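Local coordinates for protein Rab GDP-dissociation inhibitor (Saccharomyces cerevisiae, PDB 2BCG) that regulates the GDP/GTP exchange of Rab GTPases such as SEC4 by inhibiting GDP dissociation, and extracts GDP-bound YPT7 from vacuolar membranes, at residues Glu146-Met150 with Phe185-Thr191; Trp156-Glu162 with Arg213-Ile219. All coordinates share one frame; numbering follows the deposited sequence.

Helix 144-159 takes part in both contacts, giving its first turns to interaction 1 and its C-terminal end, with the loop beyond, to interaction 2. From the N terminus the order is 146-150, 156-162, 185-191, 213-219, so the two contacts cross rather than nest. Interaction 1 closes a loop of 34 residues by bringing 185-191, the link from helix 178-184 to helix 189-199, back to the helix start. Interaction 2 spans 50 residues and brings in helix 212-229. Their centres lie about 17 Å apart and they touch where F185 meets W156. Together they tie helices 144-159, 189-199 and 212-229 into the helical region that binds geranylgeranyl.

Interaction 1 (Glu146-Met150 with Phe185-Thr191); sequences EKRRM and FGLGNST. With GER (geran-8-yl geran), chain D.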
ATOM      1  N   GLU A 146     -20.579 -27.801  22.742  1.00 23.61           N
ATOM      2  CA  GLU A 146     -19.489 -26.838  22.784  1.00 23.87           C
ATOM      3  C   GLU A 146     -19.844 -25.563  22.012  1.00 23.83           C
ATOM      4  O   GLU A 146     -19.466 -24.456  22.418  1.00 23.73           O
ATOM      5  CB  GLU A 146     -18.182 -27.474  22.303  1.00 25.35           C
ATOM      6  CG  GLU A 146     -16.928 -26.668  22.635  1.00 27.49           C
ATOM      7  CD  GLU A 146     -16.577 -26.533  24.133  1.00 30.21           C
ATOM      8  OE1 GLU A 146     -17.230 -27.122  25.018  1.00 31.62           O
ATOM      9  OE2 GLU A 146     -15.584 -25.833  24.423  1.00 31.25           O
ATOM     10  N   LYS A 147     -20.606 -25.712  20.932  1.00 23.68           N
ATOM     11  CA  LYS A 147     -21.062 -24.558  20.171  1.00 24.03           C
ATOM     12  C   LYS A 147     -22.001 -23.690  20.981  1.00 24.50           C
ATOM     13  O   LYS A 147     -21.901 -22.473  20.914  1.00 24.60           O
ATOM     14  CB  LYS A 147     -21.749 -24.989  18.891  1.00 23.51           C
ATOM     15  CG  LYS A 147     -20.815 -25.268  17.784  1.00 22.83           C
ATOM     16  CD  LYS A 147     -21.608 -25.502  16.516  1.00 21.92           C
ATOM     17  CE  LYS A 147     -20.657 -25.963  15.419  1.00 20.79           C
ATOM     18  NZ  LYS A 147     -21.359 -26.321  14.171  1.00 19.58           N
ATOM     19  N   ARG A 148     -22.895 -24.315  21.763  1.00 23.97           N
ATOM     20  CA  ARG A 148     -23.779 -23.577  22.656  1.00 25.48           C
ATOM     21  C   ARG A 148     -23.007 -22.735  23.688  1.00 24.46           C
ATOM     22  O   ARG A 148     -23.387 -21.584  23.965  1.00 25.27           O
ATOM     23  CB  ARG A 148     -24.781 -24.526  23.335  1.00 24.67           C
ATOM     24  CG  ARG A 148     -25.788 -25.131  22.360  1.00 26.89           C
ATOM     25  CD  ARG A 148     -26.842 -26.004  23.047  1.00 27.89           C
ATOM     26  NE  ARG A 148     -27.648 -26.698  22.043  1.00 31.30           N
ATOM     27  CZ  ARG A 148     -28.597 -27.591  22.303  1.00 32.24           C
ATOM     28  NH1 ARG A 148     -28.890 -27.930  23.557  1.00 33.60           N
ATOM     29  NH2 ARG A 148     -29.254 -28.144  21.291  1.00 35.49           N
ATOM     30  N   ARG A 149     -21.927 -23.301  24.236  1.00 24.49           N
ATOM     31  CA  ARG A 149     -21.083 -22.576  25.184  1.00 24.36           C
ATOM     32  C   ARG A 149     -20.324 -21.446  24.463  1.00 25.14           C
ATOM     33  O   ARG A 149     -20.183 -20.349  24.996  1.00 25.05           O
ATOM     34  CB  ARG A 149     -20.097 -23.511  25.890  1.00 23.92           C
ATOM     35  CG  ARG A 149     -20.736 -24.449  26.936  1.00 23.26           C
ATOM     36  CD  ARG A 149     -19.700 -25.303  27.627  1.00 24.96           C
ATOM     37  NE  ARG A 149     -19.221 -26.423  26.811  1.00 26.76           N
ATOM     38  CZ  ARG A 149     -19.772 -27.637  26.796  1.00 28.42           C
ATOM     39  NH1 ARG A 149     -20.825 -27.906  27.567  1.00 29.89           N
ATOM     40  NH2 ARG A 149     -19.274 -28.592  26.014  1.00 27.96           N
ATOM     41  N   MET A 150     -19.851 -21.732  23.248  1.00 25.79           N
ATOM     42  CA  MET A 150     -19.222 -20.731  22.374  1.00 26.44           C
ATOM     43  C   MET A 150     -20.136 -19.532  22.114  1.00 26.97           C
ATOM     44  O   MET A 150     -19.698 -18.376  22.158  1.00 26.67           O
ATOM     45  CB  MET A 150     -18.863 -21.402  21.047  1.00 26.75           C
ATOM     46  CG  MET A 150     -18.322 -20.480  19.974  1.00 28.23           C
ATOM     47  SD  MET A 150     -16.754 -19.814  20.492  1.00 30.93           S
ATOM     48  CE  MET A 150     -16.363 -18.767  19.080  1.00 28.65           C
ATOM     49  N   PHE A 185     -17.423 -19.297  30.951  1.00 23.93           N
ATOM     50  CA  PHE A 185     -18.272 -19.879  29.924  1.00 23.56           C
ATOM     51  C   PHE A 185     -18.063 -21.372  29.699  1.00 23.80           C
ATOM     52  O   PHE A 185     -18.679 -21.943  28.808  1.00 24.46           O
ATOM     53  CB  PHE A 185     -18.074 -19.094  28.627  1.00 23.71           C
ATOM     54  CG  PHE A 185     -18.484 -17.668  28.757  1.00 23.47           C
ATOM     55  CD1 PHE A 185     -17.529 -16.690  28.973  1.00 24.58           C
ATOM     56  CD2 PHE A 185     -19.829 -17.313  28.749  1.00 23.90           C
ATOM     57  CE1 PHE A 185     -17.912 -15.358  29.119  1.00 24.89           C
ATOM     58  CE2 PHE A 185     -20.222 -15.980  28.900  1.00 24.29           C
ATOM     59  CZ  PHE A 185     -19.261 -15.014  29.089  1.00 23.63           C
ATOM     60  N   GLY A 186     -17.190 -21.988  30.487  1.00 23.67           N
ATOM     61  CA  GLY A 186     -16.967 -23.436  30.451  1.00 24.10           C
ATOM     62  C   GLY A 186     -16.378 -23.977  29.161  1.00 24.43           C
ATOM     63  O   GLY A 186     -16.706 -25.079  28.737  1.00 24.61           O
ATOM     64  N   LEU A 187     -15.512 -23.188  28.520  1.00 23.50           N
ATOM     65  CA  LEU A 187     -14.955 -23.588  27.212  1.00 24.05           C
ATOM     66  C   LEU A 187     -13.757 -24.534  27.347  1.00 24.15           C
ATOM     67  O   LEU A 187     -12.856 -24.271  28.136  1.00 25.41           O
ATOM     68  CB  LEU A 187     -14.562 -22.340  26.410  1.00 23.53           C
ATOM     69  CG  LEU A 187     -15.636 -21.255  26.308  1.00 23.23           C
ATOM     70  CD1 LEU A 187     -15.091 -20.021  25.571  1.00 24.43           C
ATOM     71  CD2 LEU A 187     -16.847 -21.797  25.624  1.00 23.39           C
ATOM     72  N   GLY A 188     -13.744 -25.621  26.566  1.00 24.43           N
ATOM     73  CA  GLY A 188     -12.631 -26.578  26.577  1.00 25.21           C
ATOM     74  C   GLY A 188     -11.407 -26.146  25.786  1.00 25.73           C
ATOM     75  O   GLY A 188     -11.455 -25.139  25.085  1.00 25.05           O
ATOM     76  N   ASN A 189     -10.316 -26.903  25.881  1.00 26.78           N
ATOM     77  CA  ASN A 189      -9.028 -26.483  25.304  1.00 27.99           C
ATOM     78  C   ASN A 189      -9.044 -26.293  23.791  1.00 27.30           C
ATOM     79  O   ASN A 189      -8.391 -25.376  23.297  1.00 28.04           O
ATOM     80  CB  ASN A 189      -7.888 -27.424  25.713  0.70 29.00           C
ATOM     81  CG  ASN A 189      -7.548 -27.319  27.194  0.70 30.54           C
ATOM     82  OD1 ASN A 189      -7.009 -26.305  27.664  0.70 34.35           O
ATOM     83  ND2 ASN A 189      -7.864 -28.373  27.941  0.70 33.85           N
ATOM     84  N   SER A 190      -9.782 -27.132  23.060  1.00 26.40           N
ATOM     85  CA  SER A 190      -9.844 -26.963  21.595  1.00 25.99           C
ATOM     86  C   SER A 190     -10.572 -25.659  21.220  1.00 24.56           C
ATOM     87  O   SER A 190     -10.155 -24.960  20.291  1.00 23.72           O
ATOM     88  CB  SER A 190     -10.421 -28.189  20.876  1.00 26.71           C
ATOM     89  OG  SER A 190     -11.698 -28.519  21.359  1.00 30.07           O
ATOM     90  N   THR A 191     -11.611 -25.309  21.978  1.00 23.17           N
ATOM     91  CA  THR A 191     -12.355 -24.053  21.753  1.00 22.36           C
ATOM     92  C   THR A 191     -11.504 -22.848  22.114  1.00 21.42           C
ATOM     93  O   THR A 191     -11.488 -21.835  21.388  1.00 19.58           O
ATOM     94  CB  THR A 191     -13.687 -24.045  22.525  1.00 22.61           C
ATOM     95  OG1 THR A 191     -14.505 -25.104  22.038  1.00 25.85           O
ATOM     96  CG2 THR A 191     -14.447 -22.764  22.348  1.00 20.95           C
TER
HETATM   97  C1  GER D2000     -20.376  -8.138  16.735  1.00 51.47           C
HETATM   98  C2  GER D2000     -20.575  -9.655  16.497  1.00 52.02           C
HETATM   99  C3  GER D2000     -20.224 -10.667  17.406  1.00 51.01           C
HETATM  100  C4  GER D2000     -19.584 -10.369  18.772  1.00 51.43           C
HETATM  101  C5  GER D2000     -20.470 -12.132  17.012  1.00 51.52           C
HETATM  102  C6  GER D2000     -21.664 -12.769  17.737  1.00 50.88           C
HETATM  103  C7  GER D2000     -22.011 -13.994  17.157  1.00 49.83           C
HETATM  104  C8  GER D2000     -22.763 -15.047  17.694  1.00 48.99           C
HETATM  105  C9  GER D2000     -23.357 -14.959  19.111  1.00 48.29           C
HETATM  106  C10 GER D2000     -23.020 -16.299  16.834  1.00 47.50           C
HETATM  107  C11 GER D2000     -22.172 -17.518  17.242  1.00 45.01           C
HETATM  108  C12 GER D2000     -22.695 -18.686  16.685  1.00 42.40           C
HETATM  109  C13 GER D2000     -22.261 -20.006  16.818  1.00 40.50           C
HETATM  110  C14 GER D2000     -21.043 -20.385  17.659  1.00 39.40           C
HETATM  111  C15 GER D2000     -23.023 -21.115  16.094  1.00 39.28           C
HETATM  112  C16 GER D2000     -24.079 -21.724  17.003  1.00 37.80           C
HETATM  113  C17 GER D2000     -24.580 -22.896  16.457  1.00 37.47           C
HETATM  114  C18 GER D2000     -25.040 -24.004  17.163  1.00 36.99           C
HETATM  115  C19 GER D2000     -25.025 -24.005  18.705  1.00 37.00           C
HETATM  116  C20 GER D2000     -25.567 -25.225  16.381  1.00 37.76           C
HETATM  117  O   HOH W   1     -12.947 -27.547  23.594  1.00 35.71           O
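E146, in the first turn of helix 144-159, holds G188 and T191 at the start of helix 189-199, both donating to its OE2. The backbone N of G188 donates to E146 OE2 over 2.8 Å, on the syn lone pair, with an N-H...O angle of 161°. The hydroxyl of T191 uses the anti lone pair, T191 OG1 lying 2.7 Å from E146 OE2. A water donates a longer third bond to E146 OE2, 3.3 Å from the water oxygen, accepts from the backbone N of T191 and hydrogen-bonds S190 OG. The other carboxylate oxygen is gripped within the helix: in a salt bridge, R149 turns NE and NH2 side-on to E146 OE1, which lies in the guanidinium plane, with R149 NH2 2.7 Å from E146 OE1. A glutamate suits this place because one oxygen can serve the loop while the other pairs with an arginine one turn on. Its CG stands opposite the backbone N (chi1 -165°) and the chain bends at chi2, which carries the carboxylate across.

Beneath this polar layer, L187 lays CD2 3.7 Å from R149 CB, and M150 SD meets T191 CG2 more loosely at 4.2 Å. R149 CD also lies against G186 O. G186 has positive phi, which favours glycine, and ends helix 178-184 in a Schellman motif. On another side of helix 144-159 the apolar parts of K147 and M150 pack on the prenyl chain, with K147 CB 3.4 Å from GER C19, while K147 NZ is satisfied by the carbonyl oxygens of A136 and S139. The arrangement is a Schellman motif followed closely by an N-cap at G188, a helix-to-helix turn held by a glutamate of the helix that lines the geranylgeranyl pocket of this Rab GDI.

Interaction 2 (Trp156-Glu162 with Arg213-Ile219); sequences WISSYKE and RPSFERI. With GER (geran-8-yl geran), chain D.
F216 pushes its ring from helix 212-229 in among W156, I157 and Y160, and this wedge is the tight, buried half of the contact. Its edge points at the face of the W156 six-membered ring in a T-shaped pair, centroids 5.2 Å apart and planes at 77°. I157 CD1 lies 3.6 Å from F216 CD2 and also reaches I219 CG2. At the ring tip, F216 CZ sits 3.5 Å from Y160 CB, while the two rings meet obliquely. A flat phenylalanine suits the slot, since its rim can meet the W156 face, the I157 methyl and Y160 CB at once.

The exposed side is held by charge instead. In a salt bridge, R213 NH1 donates almost straight, at 171°, to E162 OE1 2.7 Å away, and the hydroxyl of Y160 donates to the same oxygen from the opposite face of the carboxylate. Y160 bridges both halves, its CG anti to the backbone N (chi1 178°) carrying the ring past F216 to E162; R213 has a second salt bridge through NH2 to D174. Putting a valine in place of Y160 would probably open a gap beside F216 and leave E162 freer to swing from R213.

The contact joins the C-terminal end of helix 144-159 to helix 212-229, with helix 178-184 beside W156 and I219, H168 stacked on Y160, and the prenyl chain lying against I157 and S158.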
ATOM      1  N   TRP A 156     -21.795 -12.452  24.959  1.00 35.42           N
ATOM      2  CA  TRP A 156     -21.214 -11.577  25.969  1.00 35.91           C
ATOM      3  C   TRP A 156     -20.269 -10.549  25.330  1.00 36.98           C
ATOM      4  O   TRP A 156     -20.319  -9.363  25.687  1.00 37.57           O
ATOM      5  CB  TRP A 156     -20.525 -12.407  27.054  1.00 34.18           C
ATOM      6  CG  TRP A 156     -19.640 -11.635  27.973  1.00 33.51           C
ATOM      7  CD1 TRP A 156     -20.028 -10.854  29.028  1.00 32.17           C
ATOM      8  CD2 TRP A 156     -18.211 -11.597  27.951  1.00 32.15           C
ATOM      9  NE1 TRP A 156     -18.928 -10.320  29.651  1.00 32.05           N
ATOM     10  CE2 TRP A 156     -17.797 -10.760  29.014  1.00 31.03           C
ATOM     11  CE3 TRP A 156     -17.236 -12.183  27.131  1.00 32.03           C
ATOM     12  CZ2 TRP A 156     -16.452 -10.490  29.274  1.00 32.61           C
ATOM     13  CZ3 TRP A 156     -15.894 -11.912  27.387  1.00 32.42           C
ATOM     14  CH2 TRP A 156     -15.514 -11.071  28.452  1.00 33.01           C
ATOM     15  N   ILE A 157     -19.434 -10.995  24.383  1.00 37.58           N
ATOM     16  CA  ILE A 157     -18.588 -10.099  23.572  1.00 38.37           C
ATOM     17  C   ILE A 157     -19.435  -8.972  22.958  1.00 39.13           C
ATOM     18  O   ILE A 157     -19.059  -7.803  23.026  1.00 39.86           O
ATOM     19  CB  ILE A 157     -17.823 -10.848  22.414  1.00 38.11           C
ATOM     20  CG1 ILE A 157     -16.842 -11.907  22.948  1.00 37.25           C
ATOM     21  CG2 ILE A 157     -17.106  -9.842  21.469  1.00 37.90           C
ATOM     22  CD1 ILE A 157     -15.488 -11.396  23.405  1.00 35.29           C
ATOM     23  N   SER A 158     -20.572  -9.337  22.371  1.00 40.04           N
ATOM     24  CA  SER A 158     -21.449  -8.378  21.697  1.00 40.89           C
ATOM     25  C   SER A 158     -22.175  -7.427  22.667  1.00 41.55           C
ATOM     26  O   SER A 158     -22.388  -6.253  22.346  1.00 41.75           O
ATOM     27  CB  SER A 158     -22.468  -9.117  20.829  1.00 40.87           C
ATOM     28  OG  SER A 158     -23.110  -8.221  19.932  1.00 41.51           O
ATOM     29  N   SER A 159     -22.528  -7.939  23.847  1.00 42.09           N
ATOM     30  CA  SER A 159     -23.360  -7.213  24.815  1.00 42.85           C
ATOM     31  C   SER A 159     -22.591  -6.414  25.846  1.00 43.22           C
ATOM     32  O   SER A 159     -23.182  -5.633  26.604  1.00 43.70           O
ATOM     33  CB  SER A 159     -24.284  -8.182  25.545  1.00 42.81           C
ATOM     34  OG  SER A 159     -25.301  -8.614  24.670  1.00 43.59           O
ATOM     35  N   TYR A 160     -21.284  -6.619  25.901  1.00 43.28           N
ATOM     36  CA  TYR A 160     -20.477  -5.944  26.896  1.00 43.59           C
ATOM     37  C   TYR A 160     -20.369  -4.456  26.566  1.00 44.25           C
ATOM     38  O   TYR A 160     -19.934  -4.071  25.475  1.00 44.04           O
ATOM     39  CB  TYR A 160     -19.103  -6.603  27.006  1.00 42.93           C
ATOM     40  CG  TYR A 160     -18.157  -5.954  27.993  1.00 43.39           C
ATOM     41  CD1 TYR A 160     -17.929  -6.521  29.243  1.00 41.58           C
ATOM     42  CD2 TYR A 160     -17.474  -4.783  27.663  1.00 42.06           C
ATOM     43  CE1 TYR A 160     -17.049  -5.934  30.147  1.00 41.66           C
ATOM     44  CE2 TYR A 160     -16.605  -4.185  28.555  1.00 41.60           C
ATOM     45  CZ  TYR A 160     -16.397  -4.763  29.795  1.00 43.34           C
ATOM     46  OH  TYR A 160     -15.522  -4.168  30.670  1.00 42.32           O
ATOM     47  N   LYS A 161     -20.793  -3.633  27.518  1.00 44.97           N
ATOM     48  CA  LYS A 161     -20.596  -2.193  27.445  1.00 45.52           C
ATOM     49  C   LYS A 161     -19.711  -1.825  28.612  1.00 45.85           C
ATOM     50  O   LYS A 161     -20.027  -2.154  29.761  1.00 45.39           O
ATOM     51  CB  LYS A 161     -21.935  -1.447  27.513  1.00 45.71           C
ATOM     52  CG  LYS A 161     -22.877  -1.681  26.318  1.00 46.56           C
ATOM     53  CD  LYS A 161     -22.441  -0.926  25.039  1.00 47.94           C
ATOM     54  CE  LYS A 161     -21.602  -1.796  24.077  1.00 48.68           C
ATOM     55  NZ  LYS A 161     -22.292  -3.057  23.629  1.00 47.76           N
ATOM     56  N   GLU A 162     -18.583  -1.184  28.312  1.00 46.46           N
ATOM     57  CA  GLU A 162     -17.634  -0.769  29.340  1.00 47.53           C
ATOM     58  C   GLU A 162     -18.346   0.052  30.406  1.00 48.20           C
ATOM     59  O   GLU A 162     -18.234  -0.223  31.607  1.00 48.23           O
ATOM     60  CB  GLU A 162     -16.499   0.044  28.720  1.00 47.63           C
ATOM     61  CG  GLU A 162     -15.392   0.387  29.694  1.00 48.55           C
ATOM     62  CD  GLU A 162     -14.844  -0.837  30.401  1.00 49.34           C
ATOM     63  OE1 GLU A 162     -14.593  -1.862  29.728  1.00 49.72           O
ATOM     64  OE2 GLU A 162     -14.664  -0.774  31.632  1.00 51.01           O
ATOM     65  N   ARG A 213      -8.528  -7.986  28.591  1.00 26.47           N
ATOM     66  CA  ARG A 213      -8.880  -6.815  27.776  1.00 27.14           C
ATOM     67  C   ARG A 213      -8.394  -6.861  26.304  1.00 26.60           C
ATOM     68  O   ARG A 213      -9.227  -6.713  25.398  1.00 26.34           O
ATOM     69  CB  ARG A 213      -8.424  -5.512  28.479  1.00 27.62           C
ATOM     70  CG  ARG A 213      -8.468  -4.245  27.605  1.00 30.18           C
ATOM     71  CD  ARG A 213      -9.710  -3.396  27.855  1.00 34.29           C
ATOM     72  NE  ARG A 213      -9.877  -2.980  29.250  1.00 34.79           N
ATOM     73  CZ  ARG A 213     -11.044  -2.591  29.751  1.00 34.33           C
ATOM     74  NH1 ARG A 213     -12.109  -2.539  28.961  1.00 36.03           N
ATOM     75  NH2 ARG A 213     -11.153  -2.242  31.026  1.00 36.57           N
ATOM     76  N   PRO A 214      -7.062  -7.020  26.069  1.00 26.40           N
ATOM     77  CA  PRO A 214      -6.519  -7.083  24.686  1.00 26.24           C
ATOM     78  C   PRO A 214      -7.113  -8.211  23.856  1.00 25.02           C
ATOM     79  O   PRO A 214      -7.404  -8.005  22.691  1.00 24.77           O
ATOM     80  CB  PRO A 214      -5.021  -7.324  24.872  1.00 26.15           C
ATOM     81  CG  PRO A 214      -4.840  -7.648  26.315  1.00 28.36           C
ATOM     82  CD  PRO A 214      -5.992  -7.107  27.075  1.00 26.97           C
ATOM     83  N   SER A 215      -7.269  -9.392  24.451  1.00 23.89           N
ATOM     84  CA  SER A 215      -7.970 -10.496  23.775  1.00 22.64           C
ATOM     85  C   SER A 215      -9.427 -10.147  23.453  1.00 22.97           C
ATOM     86  O   SER A 215      -9.897 -10.430  22.349  1.00 22.32           O
ATOM     87  CB  SER A 215      -7.901 -11.797  24.602  1.00 22.32           C
ATOM     88  OG  SER A 215      -6.567 -12.225  24.792  1.00 23.62           O
ATOM     89  N   PHE A 216     -10.141  -9.542  24.409  1.00 22.56           N
ATOM     90  CA  PHE A 216     -11.523  -9.123  24.203  1.00 22.31           C
ATOM     91  C   PHE A 216     -11.617  -8.176  23.003  1.00 22.51           C
ATOM     92  O   PHE A 216     -12.466  -8.347  22.116  1.00 22.09           O
ATOM     93  CB  PHE A 216     -12.064  -8.412  25.466  1.00 22.55           C
ATOM     94  CG  PHE A 216     -13.505  -7.983  25.350  1.00 24.05           C
ATOM     95  CD1 PHE A 216     -13.839  -6.743  24.794  1.00 25.11           C
ATOM     96  CD2 PHE A 216     -14.535  -8.817  25.797  1.00 25.96           C
ATOM     97  CE1 PHE A 216     -15.179  -6.357  24.675  1.00 26.62           C
ATOM     98  CE2 PHE A 216     -15.876  -8.430  25.680  1.00 26.81           C
ATOM     99  CZ  PHE A 216     -16.193  -7.206  25.119  1.00 26.35           C
ATOM    100  N   GLU A 217     -10.763  -7.153  23.012  1.00 22.72           N
ATOM    101  CA  GLU A 217     -10.731  -6.197  21.900  1.00 23.49           C
ATOM    102  C   GLU A 217     -10.373  -6.839  20.549  1.00 22.25           C
ATOM    103  O   GLU A 217     -10.991  -6.493  19.540  1.00 22.85           O
ATOM    104  CB  GLU A 217      -9.883  -4.949  22.214  0.70 23.75           C
ATOM    105  CG  GLU A 217      -8.367  -5.141  22.366  0.70 25.25           C
ATOM    106  CD  GLU A 217      -7.636  -3.943  23.029  0.70 25.57           C
ATOM    107  OE1 GLU A 217      -8.278  -2.913  23.324  0.70 29.63           O
ATOM    108  OE2 GLU A 217      -6.398  -4.025  23.235  0.70 31.51           O
ATOM    109  N   ARG A 218      -9.399  -7.759  20.522  1.00 21.29           N
ATOM    110  CA  ARG A 218      -9.041  -8.467  19.270  1.00 20.65           C
ATOM    111  C   ARG A 218     -10.204  -9.319  18.743  1.00 20.00           C
ATOM    112  O   ARG A 218     -10.464  -9.333  17.542  1.00 18.29           O
ATOM    113  CB  ARG A 218      -7.789  -9.338  19.426  1.00 20.90           C
ATOM    114  CG  ARG A 218      -6.432  -8.626  19.592  1.00 24.13           C
ATOM    115  CD  ARG A 218      -5.402  -9.719  19.821  1.00 28.63           C
ATOM    116  NE  ARG A 218      -4.012  -9.293  19.804  1.00 31.50           N
ATOM    117  CZ  ARG A 218      -3.040  -9.859  19.087  1.00 31.81           C
ATOM    118  NH1 ARG A 218      -3.282 -10.914  18.305  1.00 31.36           N
ATOM    119  NH2 ARG A 218      -1.804  -9.373  19.164  1.00 34.90           N
ATOM    120  N   ILE A 219     -10.901 -10.032  19.632  1.00 19.14           N
ATOM    121  CA  ILE A 219     -12.041 -10.834  19.242  1.00 19.35           C
ATOM    122  C   ILE A 219     -13.190  -9.962  18.741  1.00 19.34           C
ATOM    123  O   ILE A 219     -13.805 -10.250  17.718  1.00 19.50           O
ATOM    124  CB  ILE A 219     -12.501 -11.737  20.425  1.00 19.23           C
ATOM    125  CG1 ILE A 219     -11.375 -12.712  20.797  1.00 18.57           C
ATOM    126  CG2 ILE A 219     -13.812 -12.462  20.069  1.00 18.77           C
ATOM    127  CD1 ILE A 219     -11.520 -13.288  22.204  1.00 20.28           C
TER
HETATM  128  C1  GER D2000     -20.376  -8.138  16.735  1.00 51.47           C
HETATM  129  C2  GER D2000     -20.575  -9.655  16.497  1.00 52.02           C
HETATM  130  C3  GER D2000     -20.224 -10.667  17.406  1.00 51.01           C
HETATM  131  C4  GER D2000     -19.584 -10.369  18.772  1.00 51.43           C
HETATM  132  C5  GER D2000     -20.470 -12.132  17.012  1.00 51.52           C
HETATM  133  C6  GER D2000     -21.664 -12.769  17.737  1.00 50.88           C
HETATM  134  C7  GER D2000     -22.011 -13.994  17.157  1.00 49.83           C
HETATM  135  C8  GER D2000     -22.763 -15.047  17.694  1.00 48.99           C
HETATM  136  C9  GER D2000     -23.357 -14.959  19.111  1.00 48.29           C
HETATM  137  C10 GER D2000     -23.020 -16.299  16.834  1.00 47.50           C
HETATM  138  C11 GER D2000     -22.172 -17.518  17.242  1.00 45.01           C
HETATM  139  C12 GER D2000     -22.695 -18.686  16.685  1.00 42.40           C
HETATM  140  C13 GER D2000     -22.261 -20.006  16.818  1.00 40.50           C
HETATM  141  C14 GER D2000     -21.043 -20.385  17.659  1.00 39.40           C
HETATM  142  C15 GER D2000     -23.023 -21.115  16.094  1.00 39.28           C
HETATM  143  C16 GER D2000     -24.079 -21.724  17.003  1.00 37.80           C
HETATM  144  C17 GER D2000     -24.580 -22.896  16.457  1.00 37.47           C
HETATM  145  C18 GER D2000     -25.040 -24.004  17.163  1.00 36.99           C
HETATM  146  C19 GER D2000     -25.025 -24.005  18.705  1.00 37.00           C
HETATM  147  C20 GER D2000     -25.567 -25.225  16.381  1.00 37.76           C